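Local coordinates for probable aminotransferase (PDB 5YKR), which is probably a class-III aminotransferase of the pyridoxal-phosphate-dependent family, with its cofactor covalently attached, and assembles as a two-chain protein, at residues 20-25 against 417-422; 387-392 against 402-407; 94-99 against 336-341. All coordinates share one frame; numbering follows the deposited sequence.

Interaction 1. Residues 20-25 against 417-422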
ATOM      1  N   LEU A  20      -9.364  31.313 -12.498  1.00 19.08           N
ATOM      2  CA  LEU A  20      -8.171  30.648 -13.046  1.00 19.93           C
ATOM      3  C   LEU A  20      -7.060  31.671 -13.317  1.00 21.07           C
ATOM      4  O   LEU A  20      -5.892  31.406 -13.010  1.00 22.36           O
ATOM      5  CB  LEU A  20      -8.505  29.836 -14.304  1.00 19.46           C
ATOM      6  CG  LEU A  20      -9.253  28.528 -14.084  1.00 19.80           C
ATOM      7  CD1 LEU A  20      -9.821  28.030 -15.415  1.00 20.62           C
ATOM      8  CD2 LEU A  20      -8.367  27.474 -13.407  1.00 18.36           C
ATOM      9  N   ARG A  21      -7.431  32.842 -13.848  1.00 20.28           N
ATOM     10  CA  ARG A  21      -6.440  33.906 -14.025  1.00 23.87           C
ATOM     11  C   ARG A  21      -5.893  34.400 -12.686  1.00 22.60           C
ATOM     12  O   ARG A  21      -4.669  34.525 -12.530  1.00 25.40           O
ATOM     13  CB  ARG A  21      -7.023  35.062 -14.843  1.00 25.54           C
ATOM     14  CG  ARG A  21      -6.036  36.139 -15.168  1.00 34.17           C
ATOM     15  CD  ARG A  21      -6.578  37.035 -16.300  1.00 38.54           C
ATOM     16  NE  ARG A  21      -7.926  37.570 -16.063  1.00 44.67           N
ATOM     17  CZ  ARG A  21      -8.227  38.555 -15.204  1.00 52.77           C
ATOM     18  NH1 ARG A  21      -7.279  39.151 -14.462  1.00 56.48           N
ATOM     19  NH2 ARG A  21      -9.501  38.933 -15.070  1.00 54.90           N
ATOM     20  N   ARG A  22      -6.792  34.610 -11.715  1.00 23.72           N
ATOM     21  CA  ARG A  22      -6.402  34.992 -10.347  1.00 23.45           C
ATOM     22  C   ARG A  22      -5.470  33.926  -9.755  1.00 23.34           C
ATOM     23  O   ARG A  22      -4.500  34.257  -9.104  1.00 23.09           O
ATOM     24  CB  ARG A  22      -7.644  35.150  -9.464  1.00 26.78           C
ATOM     25  CG  ARG A  22      -7.444  35.687  -8.057  1.00 32.95           C
ATOM     26  CD  ARG A  22      -8.754  35.737  -7.208  1.00 32.15           C
ATOM     27  NE  ARG A  22      -9.739  36.624  -7.744  1.00 42.51           N
ATOM     28  CZ  ARG A  22      -9.697  37.961  -7.612  1.00 44.95           C
ATOM     29  NH1 ARG A  22      -8.690  38.562  -6.970  1.00 58.77           N
ATOM     30  NH2 ARG A  22     -10.627  38.712  -8.137  1.00 46.30           N
ATOM     31  N   PHE A  23      -5.749  32.652 -10.023  1.00 20.22           N
ATOM     32  CA  PHE A  23      -4.928  31.579  -9.474  1.00 19.46           C
ATOM     33  C   PHE A  23      -3.472  31.696 -10.023  1.00 20.99           C
ATOM     34  O   PHE A  23      -2.484  31.553  -9.281  1.00 19.90           O
ATOM     35  CB  PHE A  23      -5.523  30.220  -9.802  1.00 19.62           C
ATOM     36  CG  PHE A  23      -4.653  29.096  -9.379  1.00 19.38           C
ATOM     37  CD1 PHE A  23      -3.607  28.665 -10.189  1.00 20.43           C
ATOM     38  CD2 PHE A  23      -4.825  28.519  -8.134  1.00 18.53           C
ATOM     39  CE1 PHE A  23      -2.772  27.649  -9.770  1.00 20.08           C
ATOM     40  CE2 PHE A  23      -3.974  27.503  -7.702  1.00 18.10           C
ATOM     41  CZ  PHE A  23      -2.939  27.068  -8.530  1.00 18.94           C
ATOM     42  N   ASP A  24      -3.363  31.943 -11.319  1.00 21.64           N
ATOM     43  CA  ASP A  24      -2.045  32.112 -11.949  1.00 22.14           C
ATOM     44  C   ASP A  24      -1.284  33.302 -11.335  1.00 23.00           C
ATOM     45  O   ASP A  24      -0.082  33.202 -11.043  1.00 25.84           O
ATOM     46  CB  ASP A  24      -2.189  32.351 -13.453  1.00 25.14           C
ATOM     47  CG  ASP A  24      -2.831  31.188 -14.209  1.00 27.62           C
ATOM     48  OD1 ASP A  24      -2.772  30.049 -13.720  1.00 27.25           O
ATOM     49  OD2 ASP A  24      -3.353  31.437 -15.358  1.00 31.74           O
ATOM     50  N   GLU A  25      -1.987  34.409 -11.134  1.00 23.08           N
ATOM     51  CA  GLU A  25      -1.375  35.623 -10.598  1.00 24.75           C
ATOM     52  C   GLU A  25      -0.900  35.445  -9.164  1.00 21.37           C
ATOM     53  O   GLU A  25       0.156  35.924  -8.823  1.00 23.02           O
ATOM     54  CB  GLU A  25      -2.329  36.810 -10.641  1.00 28.72           C
ATOM     55  CG  GLU A  25      -2.718  37.310 -12.008  1.00 36.74           C
ATOM     56  CD  GLU A  25      -3.920  38.266 -11.955  1.00 43.86           C
ATOM     57  OE1 GLU A  25      -4.290  38.789 -10.839  1.00 48.33           O
ATOM     58  OE2 GLU A  25      -4.513  38.480 -13.048  1.00 52.67           O
ATOM     59  N   LEU A 417     -12.732  29.550  -3.209  1.00 13.48           N
ATOM     60  CA  LEU A 417     -12.294  29.432  -1.824  1.00 15.53           C
ATOM     61  C   LEU A 417     -10.772  29.361  -1.713  1.00 15.33           C
ATOM     62  O   LEU A 417     -10.159  30.020  -0.866  1.00 14.75           O
ATOM     63  CB  LEU A 417     -12.985  28.266  -1.125  1.00 16.20           C
ATOM     64  CG  LEU A 417     -14.221  28.695  -0.370  1.00 18.56           C
ATOM     65  CD1 LEU A 417     -15.311  29.182  -1.307  1.00 17.09           C
ATOM     66  CD2 LEU A 417     -14.787  27.613   0.473  1.00 23.25           C
ATOM     67  N   LEU A 418     -10.151  28.568  -2.576  1.00 14.04           N
ATOM     68  CA  LEU A 418      -8.671  28.424  -2.552  1.00 14.13           C
ATOM     69  C   LEU A 418      -7.969  29.772  -2.708  1.00 15.29           C
ATOM     70  O   LEU A 418      -7.070  30.140  -1.939  1.00 15.53           O
ATOM     71  CB  LEU A 418      -8.236  27.427  -3.643  1.00 14.72           C
ATOM     72  CG  LEU A 418      -6.745  27.108  -3.740  1.00 15.16           C
ATOM     73  CD1 LEU A 418      -6.547  25.707  -4.354  1.00 15.20           C
ATOM     74  CD2 LEU A 418      -5.912  28.167  -4.463  1.00 16.57           C
ATOM     75  N   ASN A 419      -8.416  30.537  -3.708  1.00 15.64           N
ATOM     76  CA  ASN A 419      -7.808  31.857  -3.962  1.00 15.20           C
ATOM     77  C   ASN A 419      -8.014  32.871  -2.837  1.00 16.78           C
ATOM     78  O   ASN A 419      -7.362  33.918  -2.840  1.00 20.38           O
ATOM     79  CB  ASN A 419      -8.367  32.452  -5.271  1.00 15.48           C
ATOM     80  CG  ASN A 419      -7.773  31.832  -6.542  1.00 16.41           C
ATOM     81  OD1 ASN A 419      -6.660  31.306  -6.562  1.00 16.63           O
ATOM     82  ND2 ASN A 419      -8.563  31.923  -7.640  1.00 16.58           N
ATOM     83  N   ARG A 420      -8.890  32.560  -1.891  1.00 14.65           N
ATOM     84  CA  ARG A 420      -9.158  33.420  -0.737  1.00 15.41           C
ATOM     85  C   ARG A 420      -8.821  32.723   0.583  1.00 15.61           C
ATOM     86  O   ARG A 420      -9.269  33.119   1.646  1.00 16.72           O
ATOM     87  CB  ARG A 420     -10.615  33.920  -0.800  1.00 16.02           C
ATOM     88  CG  ARG A 420     -10.845  34.873  -1.971  1.00 17.46           C
ATOM     89  CD  ARG A 420     -12.329  35.031  -2.283  1.00 18.33           C
ATOM     90  NE  ARG A 420     -12.518  35.827  -3.490  1.00 18.71           N
ATOM     91  CZ  ARG A 420     -12.323  35.415  -4.730  1.00 17.39           C
ATOM     92  NH1 ARG A 420     -11.881  34.174  -4.974  1.00 16.61           N
ATOM     93  NH2 ARG A 420     -12.488  36.247  -5.758  1.00 19.52           N
ATOM     94  N   GLY A 421      -7.950  31.693   0.502  1.00 15.33           N
ATOM     95  CA  GLY A 421      -7.317  31.137   1.697  1.00 15.39           C
ATOM     96  C   GLY A 421      -8.033  29.986   2.412  1.00 14.10           C
ATOM     97  O   GLY A 421      -7.781  29.754   3.614  1.00 15.13           O
ATOM     98  N   VAL A 422      -8.879  29.234   1.703  1.00 14.27           N
ATOM     99  CA  VAL A 422      -9.541  28.066   2.286  1.00 13.69           C
ATOM    100  C   VAL A 422      -9.348  26.872   1.323  1.00 14.41           C
ATOM    101  O   VAL A 422      -9.740  26.942   0.139  1.00 14.83           O
ATOM    102  CB  VAL A 422     -11.019  28.295   2.533  1.00 15.18           C
ATOM    103  CG1 VAL A 422     -11.694  26.997   2.935  1.00 16.77           C
ATOM    104  CG2 VAL A 422     -11.232  29.390   3.587  1.00 15.11           C
TER
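N419 turns the outer end of its amide, OD1 and ND2, onto the backbone of helix segment 20-25 at R22 and F23. Its OD1 comes 3.4 Å from F23 CA and also touches F23 CB, while ND2 lies against R22 CB at 3.8 Å. CG stands beside the backbone N of N419 (chi1 -77°), which sends the amide out toward the helix. ND2 bonds to E19 one turn back; OD1, buried by this contact, has no partner in the model. To one side of the amide, L418 CD2 meets the edge of the F23 ring, in its plane, 3.8 Å from CE2.

On the other side R22 and R420 cross at about a right angle. R420 NH2 sits over one face of the R22 guanidinium, 3.4 Å from R22 NE. Both atoms are donors, so no bond joins them; E19 holds both guanidinium groups by salt bridges, one carboxylate oxygen each, OE2 to R22 NE and OE1 to R420 NH1.

A Schellman motif ends the helix 407-418 here: V422 N bonds to L417 O, G421 N to L418 O, and G421 takes the positive phi at C-prime. The contact packs the N-terminal helix 9-26 against the end of helix 407-418, with helix 439-456 touching R420 and V422, and G421 bonded through its backbone to V78 of strand 76-79.

Interaction 2. Residues 387-392 against 402-407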
ATOM      1  N   GLU A 387     -20.933  17.666   4.061  1.00 13.02           N
ATOM      2  CA  GLU A 387     -20.913  17.726   2.585  1.00 13.32           C
ATOM      3  C   GLU A 387     -22.273  18.118   2.057  1.00 13.55           C
ATOM      4  O   GLU A 387     -23.286  17.605   2.520  1.00 13.75           O
ATOM      5  CB  GLU A 387     -20.485  16.360   2.024  1.00 13.48           C
ATOM      6  CG  GLU A 387     -20.394  16.287   0.504  1.00 14.28           C
ATOM      7  CD  GLU A 387     -19.410  15.245  -0.011  1.00 17.30           C
ATOM      8  OE1 GLU A 387     -18.976  14.382   0.808  1.00 21.26           O
ATOM      9  OE2 GLU A 387     -19.117  15.257  -1.250  1.00 17.70           O
ATOM     10  N   TYR A 388     -22.244  18.943   1.012  1.00 14.15           N
ATOM     11  CA  TYR A 388     -23.459  19.290   0.299  1.00 14.64           C
ATOM     12  C   TYR A 388     -23.521  18.599  -1.098  1.00 16.96           C
ATOM     13  O   TYR A 388     -22.502  18.093  -1.631  1.00 16.71           O
ATOM     14  CB  TYR A 388     -23.664  20.787   0.202  1.00 16.90           C
ATOM     15  CG  TYR A 388     -22.479  21.573  -0.268  1.00 17.87           C
ATOM     16  CD1 TYR A 388     -22.287  21.856  -1.643  1.00 20.26           C
ATOM     17  CD2 TYR A 388     -21.551  22.077   0.634  1.00 18.10           C
ATOM     18  CE1 TYR A 388     -21.183  22.562  -2.068  1.00 21.65           C
ATOM     19  CE2 TYR A 388     -20.464  22.825   0.201  1.00 19.75           C
ATOM     20  CZ  TYR A 388     -20.317  23.092  -1.140  1.00 20.76           C
ATOM     21  OH  TYR A 388     -19.262  23.793  -1.630  1.00 26.17           O
ATOM     22  N   LEU A 389     -24.730  18.516  -1.626  1.00 16.21           N
ATOM     23  CA  LEU A 389     -25.018  17.862  -2.896  1.00 16.23           C
ATOM     24  C   LEU A 389     -26.028  18.735  -3.618  1.00 16.83           C
ATOM     25  O   LEU A 389     -26.900  19.368  -2.981  1.00 18.52           O
ATOM     26  CB  LEU A 389     -25.652  16.479  -2.657  1.00 19.89           C
ATOM     27  CG  LEU A 389     -24.860  15.188  -2.724  1.00 20.43           C
ATOM     28  CD1 LEU A 389     -25.749  14.024  -2.333  1.00 20.36           C
ATOM     29  CD2 LEU A 389     -24.149  14.991  -4.079  1.00 19.13           C
ATOM     30  N   PHE A 390     -25.969  18.715  -4.958  1.00 16.11           N
ATOM     31  CA  PHE A 390     -26.811  19.617  -5.767  1.00 15.93           C
ATOM     32  C   PHE A 390     -28.169  18.972  -6.090  1.00 17.10           C
ATOM     33  O   PHE A 390     -28.556  18.845  -7.253  1.00 19.38           O
ATOM     34  CB  PHE A 390     -26.096  20.044  -7.051  1.00 16.78           C
ATOM     35  CG  PHE A 390     -24.667  20.503  -6.877  1.00 17.16           C
ATOM     36  CD1 PHE A 390     -24.259  21.246  -5.766  1.00 17.77           C
ATOM     37  CD2 PHE A 390     -23.732  20.221  -7.849  1.00 20.36           C
ATOM     38  CE1 PHE A 390     -22.938  21.655  -5.637  1.00 22.03           C
ATOM     39  CE2 PHE A 390     -22.415  20.649  -7.750  1.00 21.19           C
ATOM     40  CZ  PHE A 390     -22.019  21.353  -6.632  1.00 21.64           C
ATOM     41  N   MET A 391     -28.884  18.580  -5.042  1.00 16.73           N
ATOM     42  CA  MET A 391     -30.256  18.115  -5.171  1.00 18.89           C
ATOM     43  C   MET A 391     -31.026  18.508  -3.898  1.00 17.25           C
ATOM     44  O   MET A 391     -30.442  18.752  -2.820  1.00 18.60           O
ATOM     45  CB  MET A 391     -30.282  16.595  -5.399  1.00 18.53           C
ATOM     46  CG  MET A 391     -29.637  15.758  -4.289  1.00 17.48           C
ATOM     47  SD  MET A 391     -29.429  14.010  -4.634  1.00 18.16           S
ATOM     48  CE  MET A 391     -31.146  13.454  -4.601  1.00 20.16           C
ATOM     49  N   THR A 392     -32.338  18.599  -4.034  1.00 20.10           N
ATOM     50  CA  THR A 392     -33.142  19.162  -2.946  1.00 22.13           C
ATOM     51  C   THR A 392     -33.173  18.323  -1.647  1.00 19.50           C
ATOM     52  O   THR A 392     -33.198  18.862  -0.550  1.00 24.90           O
ATOM     53  CB  THR A 392     -34.581  19.430  -3.440  1.00 23.43           C
ATOM     54  OG1 THR A 392     -34.501  20.456  -4.415  1.00 28.83           O
ATOM     55  CG2 THR A 392     -35.438  19.914  -2.360  1.00 27.82           C
ATOM     56  N   HIS A 402     -25.284  10.401  -7.610  1.00 16.91           N
ATOM     57  CA  HIS A 402     -24.352  10.645  -8.721  1.00 17.32           C
ATOM     58  C   HIS A 402     -24.806  11.752  -9.675  1.00 15.95           C
ATOM     59  O   HIS A 402     -23.980  12.510 -10.206  1.00 17.58           O
ATOM     60  CB  HIS A 402     -24.140   9.355  -9.486  1.00 18.89           C
ATOM     61  CG  HIS A 402     -23.085   9.420 -10.538  1.00 22.42           C
ATOM     62  ND1 HIS A 402     -21.767   9.092 -10.309  1.00 31.47           N
ATOM     63  CD2 HIS A 402     -23.187   9.703 -11.848  1.00 24.34           C
ATOM     64  CE1 HIS A 402     -21.093   9.198 -11.441  1.00 31.10           C
ATOM     65  NE2 HIS A 402     -21.929   9.596 -12.384  1.00 32.35           N
ATOM     66  N   HIS A 403     -26.115  11.869  -9.865  1.00 17.80           N
ATOM     67  CA  HIS A 403     -26.657  12.927 -10.762  1.00 19.84           C
ATOM     68  C   HIS A 403     -26.527  14.332 -10.219  1.00 22.01           C
ATOM     69  O   HIS A 403     -26.634  15.333 -10.982  1.00 28.40           O
ATOM     70  CB  HIS A 403     -28.130  12.692 -11.018  1.00 24.44           C
ATOM     71  CG  HIS A 403     -28.393  11.441 -11.770  1.00 25.69           C
ATOM     72  ND1 HIS A 403     -28.160  11.354 -13.130  1.00 32.68           N
ATOM     73  CD2 HIS A 403     -28.901  10.244 -11.393  1.00 31.18           C
ATOM     74  CE1 HIS A 403     -28.475  10.135 -13.546  1.00 36.07           C
ATOM     75  NE2 HIS A 403     -28.958   9.454 -12.521  1.00 34.60           N
ATOM     76  N   ALA A 404     -26.299  14.432  -8.923  1.00 19.31           N
ATOM     77  CA  ALA A 404     -26.209  15.728  -8.209  1.00 20.14           C
ATOM     78  C   ALA A 404     -24.785  16.263  -7.996  1.00 25.84           C
ATOM     79  O   ALA A 404     -24.523  17.028  -7.010  1.00 25.36           O
ATOM     80  CB  ALA A 404     -26.894  15.545  -6.886  1.00 21.34           C
ATOM     81  N   ARG A 405     -23.901  15.826  -8.898  1.00 26.86           N
ATOM     82  CA  ARG A 405     -22.508  16.208  -8.960  1.00 24.59           C
ATOM     83  C   ARG A 405     -22.286  16.921 -10.319  1.00 25.70           C
ATOM     84  O   ARG A 405     -22.954  16.627 -11.300  1.00 30.37           O
ATOM     85  CB  ARG A 405     -21.587  14.954  -8.748  1.00 26.41           C
ATOM     86  CG  ARG A 405     -21.726  14.272  -7.346  1.00 26.66           C
ATOM     87  CD  ARG A 405     -21.192  15.104  -6.151  1.00 23.97           C
ATOM     88  NE  ARG A 405     -19.797  15.439  -6.368  1.00 26.47           N
ATOM     89  CZ  ARG A 405     -18.750  14.742  -5.905  1.00 26.87           C
ATOM     90  NH1 ARG A 405     -18.920  13.671  -5.081  1.00 25.59           N
ATOM     91  NH2 ARG A 405     -17.517  15.134  -6.213  1.00 23.95           N
ATOM     92  N   ASN A 406     -21.365  17.885 -10.362  1.00 24.48           N
ATOM     93  CA  ASN A 406     -21.056  18.651 -11.555  1.00 24.67           C
ATOM     94  C   ASN A 406     -19.661  19.204 -11.469  1.00 23.71           C
ATOM     95  O   ASN A 406     -19.355  19.979 -10.546  1.00 21.88           O
ATOM     96  CB  ASN A 406     -22.056  19.789 -11.769  1.00 24.52           C
ATOM     97  CG  ASN A 406     -21.784  20.562 -13.051  1.00 28.73           C
ATOM     98  OD1 ASN A 406     -21.019  21.565 -13.088  1.00 27.98           O
ATOM     99  ND2 ASN A 406     -22.342  20.032 -14.160  1.00 34.63           N
ATOM    100  N   GLY A 407     -18.810  18.823 -12.431  1.00 23.66           N
ATOM    101  CA  GLY A 407     -17.410  19.168 -12.396  1.00 24.16           C
ATOM    102  C   GLY A 407     -17.117  20.663 -12.395  1.00 22.84           C
ATOM    103  O   GLY A 407     -16.231  21.160 -11.665  1.00 21.90           O
TER
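A404 and F390 carry this contact, with L389 beside them. The link between them is a backbone hydrogen bond from F390 N to A404 O, 3.0 Å long with an N-H...O angle of 156°; the donor lies in the carbonyl plane, on a lone pair. F390 is also the centre of an inverse gamma turn, closed by a weak bond from M391 N to L389 O, where the chain leaves its strand.

The A404 methyl points toward the F390-M391 backbone. Its CB rests 3.7 Å from F390 O and meets the M391 side chain along CB, CG and SD, the sulfur also at 3.7 Å. A404 O also lies obliquely against the F390 side chain, near CB and the ring atoms CG and CD2, while the ring edge faces the backbone of N406, with CE2 3.9 Å from N406 N. That nitrogen bonds to E410.

L389 reaches across with one branch. CD2 touches A404 O and meets R405 CD at 3.6 Å, the two side chains crossing at about a right angle. R405 starts off pointing away from the strand, but bends at chi2 and chi3 (-69° and -57°) fold it back over L389. Its NH1 then comes 4.2 Å from E387 OE2, which lies well out of the guanidinium plane, so no N-H points at it and any attraction is probably purely electrostatic; R405 is held by E410 and by F427 O, E387 by N429 N.

The contact ties the end of strand 385-389, the middle strand of a three-stranded antiparallel sheet, to the turn between helices 398-402 and 407-418. N406 N-caps the latter helix through OD1 to I409 N, and I409 and E410 of that helix pack on F390.

Interaction 3. Residues 94-99 against 336-341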
ATOM      1  N   PRO A  94       1.544  16.844  17.540  1.00 12.35           N
ATOM      2  CA  PRO A  94       2.821  16.701  18.191  1.00 12.69           C
ATOM      3  C   PRO A  94       3.122  15.299  18.759  1.00 11.07           C
ATOM      4  O   PRO A  94       4.262  14.820  18.620  1.00 11.78           O
ATOM      5  CB  PRO A  94       2.782  17.742  19.308  1.00 13.58           C
ATOM      6  CG  PRO A  94       1.776  18.680  18.891  1.00 18.44           C
ATOM      7  CD  PRO A  94       0.816  18.042  17.973  1.00 12.98           C
ATOM      8  N   ALA A  95       2.121  14.630  19.352  1.00 11.20           N
ATOM      9  CA  ALA A  95       2.404  13.318  19.903  1.00 12.06           C
ATOM     10  C   ALA A  95       2.764  12.313  18.799  1.00 10.95           C
ATOM     11  O   ALA A  95       3.593  11.398  18.999  1.00 10.91           O
ATOM     12  CB  ALA A  95       1.225  12.793  20.690  1.00 12.30           C
ATOM     13  N   VAL A  96       2.112  12.462  17.646  1.00 10.22           N
ATOM     14  CA  VAL A  96       2.283  11.545  16.567  1.00 10.82           C
ATOM     15  C   VAL A  96       3.605  11.800  15.865  1.00  9.44           C
ATOM     16  O   VAL A  96       4.391  10.861  15.627  1.00 10.28           O
ATOM     17  CB  VAL A  96       1.095  11.568  15.588  1.00 11.15           C
ATOM     18  CG1 VAL A  96       1.280  10.577  14.440  1.00 12.07           C
ATOM     19  CG2 VAL A  96      -0.226  11.298  16.308  1.00 11.61           C
ATOM     20  N   ALA A  97       3.910  13.056  15.592  1.00 11.06           N
ATOM     21  CA  ALA A  97       5.211  13.413  15.023  1.00 11.09           C
ATOM     22  C   ALA A  97       6.369  13.009  15.918  1.00 10.67           C
ATOM     23  O   ALA A  97       7.380  12.481  15.429  1.00 11.35           O
ATOM     24  CB  ALA A  97       5.287  14.885  14.705  1.00 13.23           C
ATOM     25  N   ASP A  98       6.209  13.201  17.238  1.00 11.27           N
ATOM     26  CA  ASP A  98       7.232  12.798  18.186  1.00 11.80           C
ATOM     27  C   ASP A  98       7.442  11.287  18.193  1.00 10.84           C
ATOM     28  O   ASP A  98       8.585  10.803  18.247  1.00 11.58           O
ATOM     29  CB  ASP A  98       6.930  13.277  19.614  1.00 12.33           C
ATOM     30  CG  ASP A  98       7.181  14.790  19.815  1.00 15.84           C
ATOM     31  OD1 ASP A  98       7.742  15.507  18.921  1.00 18.26           O
ATOM     32  OD2 ASP A  98       6.771  15.243  20.901  1.00 19.84           O
ATOM     33  N   ALA A  99       6.325  10.535  18.137  1.00  9.63           N
ATOM     34  CA  ALA A  99       6.408   9.077  18.128  1.00  9.80           C
ATOM     35  C   ALA A  99       7.113   8.587  16.847  1.00 10.02           C
ATOM     36  O   ALA A  99       7.925   7.638  16.889  1.00 10.91           O
ATOM     37  CB  ALA A  99       5.046   8.456  18.231  1.00 10.38           C
ATOM     38  N   LEU A 336       3.262   1.222  13.793  1.00  7.38           N
ATOM     39  CA  LEU A 336       2.686   0.906  15.086  1.00  7.76           C
ATOM     40  C   LEU A 336       2.934   2.032  16.121  1.00  8.33           C
ATOM     41  O   LEU A 336       2.069   2.327  16.957  1.00  8.43           O
ATOM     42  CB  LEU A 336       3.208  -0.443  15.596  1.00  8.27           C
ATOM     43  CG  LEU A 336       2.365  -1.666  15.190  1.00  7.99           C
ATOM     44  CD1 LEU A 336       1.000  -1.644  15.875  1.00  9.93           C
ATOM     45  CD2 LEU A 336       2.159  -1.811  13.696  1.00  8.41           C
ATOM     46  N   ALA A 337       4.116   2.651  16.070  1.00  8.13           N
ATOM     47  CA  ALA A 337       4.391   3.780  16.959  1.00  8.38           C
ATOM     48  C   ALA A 337       3.411   4.944  16.699  1.00  7.85           C
ATOM     49  O   ALA A 337       2.891   5.568  17.624  1.00  8.61           O
ATOM     50  CB  ALA A 337       5.806   4.245  16.794  1.00  8.78           C
ATOM     51  N   ALA A 338       3.196   5.244  15.410  1.00  8.12           N
ATOM     52  CA  ALA A 338       2.286   6.321  15.038  1.00  8.47           C
ATOM     53  C   ALA A 338       0.855   6.009  15.418  1.00  8.59           C
ATOM     54  O   ALA A 338       0.114   6.905  15.851  1.00  8.64           O
ATOM     55  CB  ALA A 338       2.413   6.639  13.553  1.00  8.81           C
ATOM     56  N   MET A 339       0.426   4.776  15.210  1.00  9.06           N
ATOM     57  CA  MET A 339      -0.925   4.351  15.609  1.00 10.29           C
ATOM     58  C   MET A 339      -1.119   4.467  17.123  1.00 10.02           C
ATOM     59  O   MET A 339      -2.189   4.875  17.602  1.00  9.17           O
ATOM     60  CB  MET A 339      -1.224   2.888  15.202  1.00 11.67           C
ATOM     61  CG  MET A 339      -1.354   2.719  13.735  1.00 12.46           C
ATOM     62  SD  MET A 339      -1.739   0.944  13.442  1.00 13.00           S
ATOM     63  CE  MET A 339      -1.696   1.094  11.649  1.00 15.59           C
ATOM     64  N   ARG A 340      -0.110   4.049  17.883  1.00  9.24           N
ATOM     65  CA  ARG A 340      -0.232   4.101  19.324  1.00  9.26           C
ATOM     66  C   ARG A 340      -0.452   5.541  19.760  1.00 10.09           C
ATOM     67  O   ARG A 340      -1.364   5.832  20.547  1.00 10.11           O
ATOM     68  CB  ARG A 340       0.967   3.483  20.004  1.00  9.91           C
ATOM     69  CG  ARG A 340       0.956   3.628  21.513  1.00 11.03           C
ATOM     70  CD  ARG A 340       2.033   2.816  22.122  1.00 11.63           C
ATOM     71  NE  ARG A 340       1.960   2.834  23.580  1.00 13.28           N
ATOM     72  CZ  ARG A 340       2.690   2.052  24.363  1.00 13.02           C
ATOM     73  NH1 ARG A 340       3.611   1.224  23.834  1.00 12.99           N
ATOM     74  NH2 ARG A 340       2.449   2.077  25.656  1.00 17.69           N
ATOM     75  N   ALA A 341       0.376   6.464  19.237  1.00  9.39           N
ATOM     76  CA  ALA A 341       0.182   7.854  19.582  1.00  9.24           C
ATOM     77  C   ALA A 341      -1.175   8.368  19.166  1.00  9.01           C
ATOM     78  O   ALA A 341      -1.824   9.138  19.881  1.00  9.42           O
ATOM     79  CB  ALA A 341       1.280   8.695  18.962  1.00  9.88           C
TER
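The helices 94-99 and 336-341 run nearly antiparallel, their N-to-C directions 159° apart, and their axes approach to 8.3 Å. V96 lies nearest A341 and A99 nearest A337, so the first turn of one segment faces the last turn of the other. Such a short axis separation is possible because the facing residues are nearly all alanines.

A341 occupies the middle of the interface. Its CB sits among three residues of the partner helix: 3.6 Å from A95 O, 3.8 Å from A99 CB and 4.0 Å from V96 CG2. From the other direction, A99 CB drops onto the backbone of the facing helix, 3.7 Å from A337 O, and the A337 methyl in turn approaches A99 O. Methyl groups on each helix thus rest against carbonyl oxygens of the other.

V96 flanks this pair with both branches. CG1, anti to the backbone N (chi1 -180°), extends to A338, where it meets the methyl at 4.2 Å and the carbonyl oxygen at a similar distance; CG2 turns to A341. Past the segments V96 continues onto T342 and V346, and I100 also packs on A338.

The charged side chains point off this face: R340 pairs with D116 and stacks by cation-pi on W119, and D98 forms a salt bridge with R105 of the second subunit. With no hydrogen bond or charge pair across it, the contact depends on apolar packing and on the close fit of small side chains against the opposing backbone.

Overall arrangement
Interaction 3 is the most apolar of the three, a buried helix pair held by small apolar side chains against each other and the facing backbone, with a salt bridge to the second subunit from its flank. Interaction 1 is also buried, but mixes apolar packing with two arginines beside one glutamate at its edge; interaction 2 is partly buried and the one with a hydrogen bond between its segments. Interactions 1 and 2 share an element: residues 402-407 lead into helix 407-418, and residues 417-422 end it; the centres of the two interactions are about 23 Å apart. Interaction 3 lies on the far side of the chain's centre from interaction 2. The segments of interaction 1 lie before and after those of both others in sequence.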